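Local coordinates for protein lybatide 2 (Lycium barbarum, PDB 5NGN) that is a small cystine-rich plant peptide of unestablished function, built on an unusual disulfide-stapled helical scaffold, at residues T18-Q21 with Y22-C26. Numbering follows the deposited sequence.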
ATOM      1  N   THR A  18       5.859  -7.357  -4.819  1.00  9.21           N
ATOM      2  CA  THR A  18       4.922  -8.359  -5.263  1.00  9.70           C
ATOM      3  C   THR A  18       3.587  -8.160  -4.564  1.00  8.54           C
ATOM      4  O   THR A  18       3.443  -7.390  -3.627  1.00  8.32           O
ATOM      5  CB  THR A  18       5.469  -9.758  -5.091  1.00 11.67           C
ATOM      6  OG1 THR A  18       5.918  -9.910  -3.778  1.00 14.33           O
ATOM      7  CG2 THR A  18       6.599  -9.944  -6.050  1.00 13.01           C
ATOM      8  N   GLN A  19       2.558  -8.836  -5.035  1.00  7.80           N
ATOM      9  CA  GLN A  19       1.193  -8.482  -4.666  1.00  7.60           C
ATOM     10  C   GLN A  19       0.874  -8.558  -3.199  1.00  6.78           C
ATOM     11  O   GLN A  19       0.324  -7.595  -2.631  1.00  6.45           O
ATOM     12  CB  GLN A  19       0.165  -9.262  -5.498  1.00  8.96           C
ATOM     13  CG  GLN A  19       0.136  -8.837  -6.961  1.00 10.01           C
ATOM     14  CD  GLN A  19      -1.128  -9.210  -7.734  1.00 13.22           C
ATOM     15  OE1 GLN A  19      -2.172  -9.409  -7.199  1.00 11.05           O
ATOM     16  NE2 GLN A  19      -1.015  -9.217  -9.081  1.00 19.79           N
ATOM     17  N   THR A  20       1.142  -9.689  -2.548  1.00  6.40           N
ATOM     18  CA  THR A  20       0.741  -9.766  -1.142  1.00  6.53           C
ATOM     19  C   THR A  20       1.473  -8.744  -0.277  1.00  5.90           C
ATOM     20  O   THR A  20       0.888  -8.125   0.613  1.00  5.89           O
ATOM     21  CB  THR A  20       0.818 -11.224  -0.496  1.00  7.21           C
ATOM     22  OG1 THR A  20      -0.166 -12.049  -1.206  1.00  9.72           O
ATOM     23  CG2 THR A  20       0.513 -11.209   0.914  1.00  7.51           C
ATOM     24  N   GLN A  21       2.777  -8.578  -0.544  1.00  6.17           N
ATOM     25  CA  GLN A  21       3.545  -7.580   0.206  1.00  6.33           C
ATOM     26  C   GLN A  21       3.043  -6.172  -0.013  1.00  5.79           C
ATOM     27  O   GLN A  21       2.946  -5.373   0.942  1.00  5.80           O
ATOM     28  CB  GLN A  21       5.025  -7.696  -0.062  1.00  7.80           C
ATOM     29  CG  GLN A  21       5.575  -8.952   0.617  1.00  9.71           C
ATOM     30  CD  GLN A  21       7.046  -9.163   0.471  1.00 13.25           C
ATOM     31  OE1 GLN A  21       7.816  -8.407   1.050  1.00 15.05           O
ATOM     32  NE2 GLN A  21       7.441 -10.256  -0.158  1.00 15.89           N
ATOM     33  N   TYR A  22       2.709  -5.813  -1.239  1.00  5.42           N
ATOM     34  CA  TYR A  22       2.071  -4.531  -1.488  1.00  5.01           C
ATOM     35  C   TYR A  22       0.798  -4.345  -0.678  1.00  5.16           C
ATOM     36  O   TYR A  22       0.595  -3.320  -0.016  1.00  4.94           O
ATOM     37  CB  TYR A  22       1.782  -4.365  -2.998  1.00  4.83           C
ATOM     38  CG  TYR A  22       1.099  -3.063  -3.372  1.00  4.57           C
ATOM     39  CD1 TYR A  22       1.798  -1.879  -3.371  1.00  5.11           C
ATOM     40  CD2 TYR A  22      -0.237  -3.022  -3.731  1.00  4.67           C
ATOM     41  CE1 TYR A  22       1.216  -0.713  -3.772  1.00  4.90           C
ATOM     42  CE2 TYR A  22      -0.841  -1.855  -4.157  1.00  4.53           C
ATOM     43  CZ  TYR A  22      -0.089  -0.683  -4.169  1.00  4.48           C
ATOM     44  OH  TYR A  22      -0.690   0.501  -4.568  1.00  5.32           O
ATOM     45  N   THR A  23      -0.097  -5.345  -0.736  1.00  4.81           N
ATOM     46  CA  THR A  23      -1.354  -5.237  -0.013  1.00  4.82           C
ATOM     47  C   THR A  23      -1.126  -5.094   1.525  1.00  4.88           C
ATOM     48  O   THR A  23      -1.756  -4.243   2.173  1.00  4.49           O
ATOM     49  CB  THR A  23      -2.243  -6.458  -0.357  1.00  5.38           C
ATOM     50  OG1 THR A  23      -2.370  -6.572  -1.781  1.00  5.54           O
ATOM     51  CG2 THR A  23      -3.575  -6.326   0.317  1.00  5.81           C
ATOM     52  N   LEU A  24      -0.234  -5.949   2.050  1.00  4.86           N
ATOM     53  CA  LEU A  24       0.143  -5.812   3.490  1.00  5.12           C
ATOM     54  C   LEU A  24       0.652  -4.443   3.848  1.00  5.14           C
ATOM     55  O   LEU A  24       0.199  -3.816   4.795  1.00  5.25           O
ATOM     56  CB  LEU A  24       1.212  -6.816   3.803  1.00  5.54           C
ATOM     57  CG  LEU A  24       0.750  -8.278   3.941  1.00  6.46           C
ATOM     58  CD1 LEU A  24       1.936  -9.160   3.834  1.00  7.17           C
ATOM     59  CD2 LEU A  24      -0.068  -8.484   5.172  1.00  7.27           C
ATOM     60  N   CYS A  25       1.585  -3.943   3.009  1.00  5.06           N
ATOM     61  CA  CYS A  25       2.100  -2.616   3.252  1.00  5.51           C
ATOM     62  C   CYS A  25       0.962  -1.638   3.314  1.00  4.93           C
ATOM     63  O   CYS A  25       0.885  -0.788   4.189  1.00  5.32           O
ATOM     64  CB  CYS A  25       3.088  -2.290   2.165  1.00  5.97           C
ATOM     65  SG  CYS A  25       4.044  -0.758   2.352  1.00  7.78           S
ATOM     66  N   CYS A  26       0.078  -1.683   2.369  1.00  4.59           N
ATOM     67  CA  CYS A  26      -0.992  -0.696   2.305  1.00  4.90           C
ATOM     68  C   CYS A  26      -1.967  -0.799   3.443  1.00  4.94           C
ATOM     69  O   CYS A  26      -2.312   0.204   4.038  1.00  5.60           O
ATOM     70  CB  CYS A  26      -1.719  -0.788   0.978  1.00  4.83           C
ATOM     71  SG  CYS A  26      -0.649  -0.310  -0.442  1.00  5.07           S
TER
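Y22 N donates to T18 O at 3.0 Å, the first of four successive i-to-i+4 backbone bonds that join T18-Q21 to Y22-C26 as consecutive turns of one right-handed alpha helix. T23 N follows to Q19 O, L24 N to T20 O at 2.8 Å and C25 N to Q21 O at 2.9 Å. T18 sits at the N-cap position without a side-chain capping bond, and its carbonyl accepts the first of these bonds. Q19 O lies 3.0 Å from T23 OG1 as well as receiving T23 N. With OG1 anti to the carbonyl carbon of T23 (chi1 -53°), the hydroxyl faces the preceding turn; it also hydrogen-bonds Y6 OH. These turns begin helix 19-30, the helix of the cystine-stapled scaffold: C25 is disulfide-bonded to C14 and C26 to C3, which ties the helix to the N-terminal half of the chain. One turn apart on the outer surface, T20 and L24 make the side-chain contact, CG2 of T20 meeting CD1 of L24 at 3.8 Å with the two side chains crossing at a slant. The T20 methyl stands anti to the backbone N and reaches along the helix to this branch, while L24 CG lies 3.3 Å from T20 O, close beside the carbonyl that L24 N uses. Y22 swings its ring away from the preceding turn (chi1 179°), and C26 SG sits over one face of that ring, 3.7 Å above its plane and offset toward the rim. The phenol OH hydrogen-bonds E5 OE1 and C3 N, near the C3-C26 disulfide.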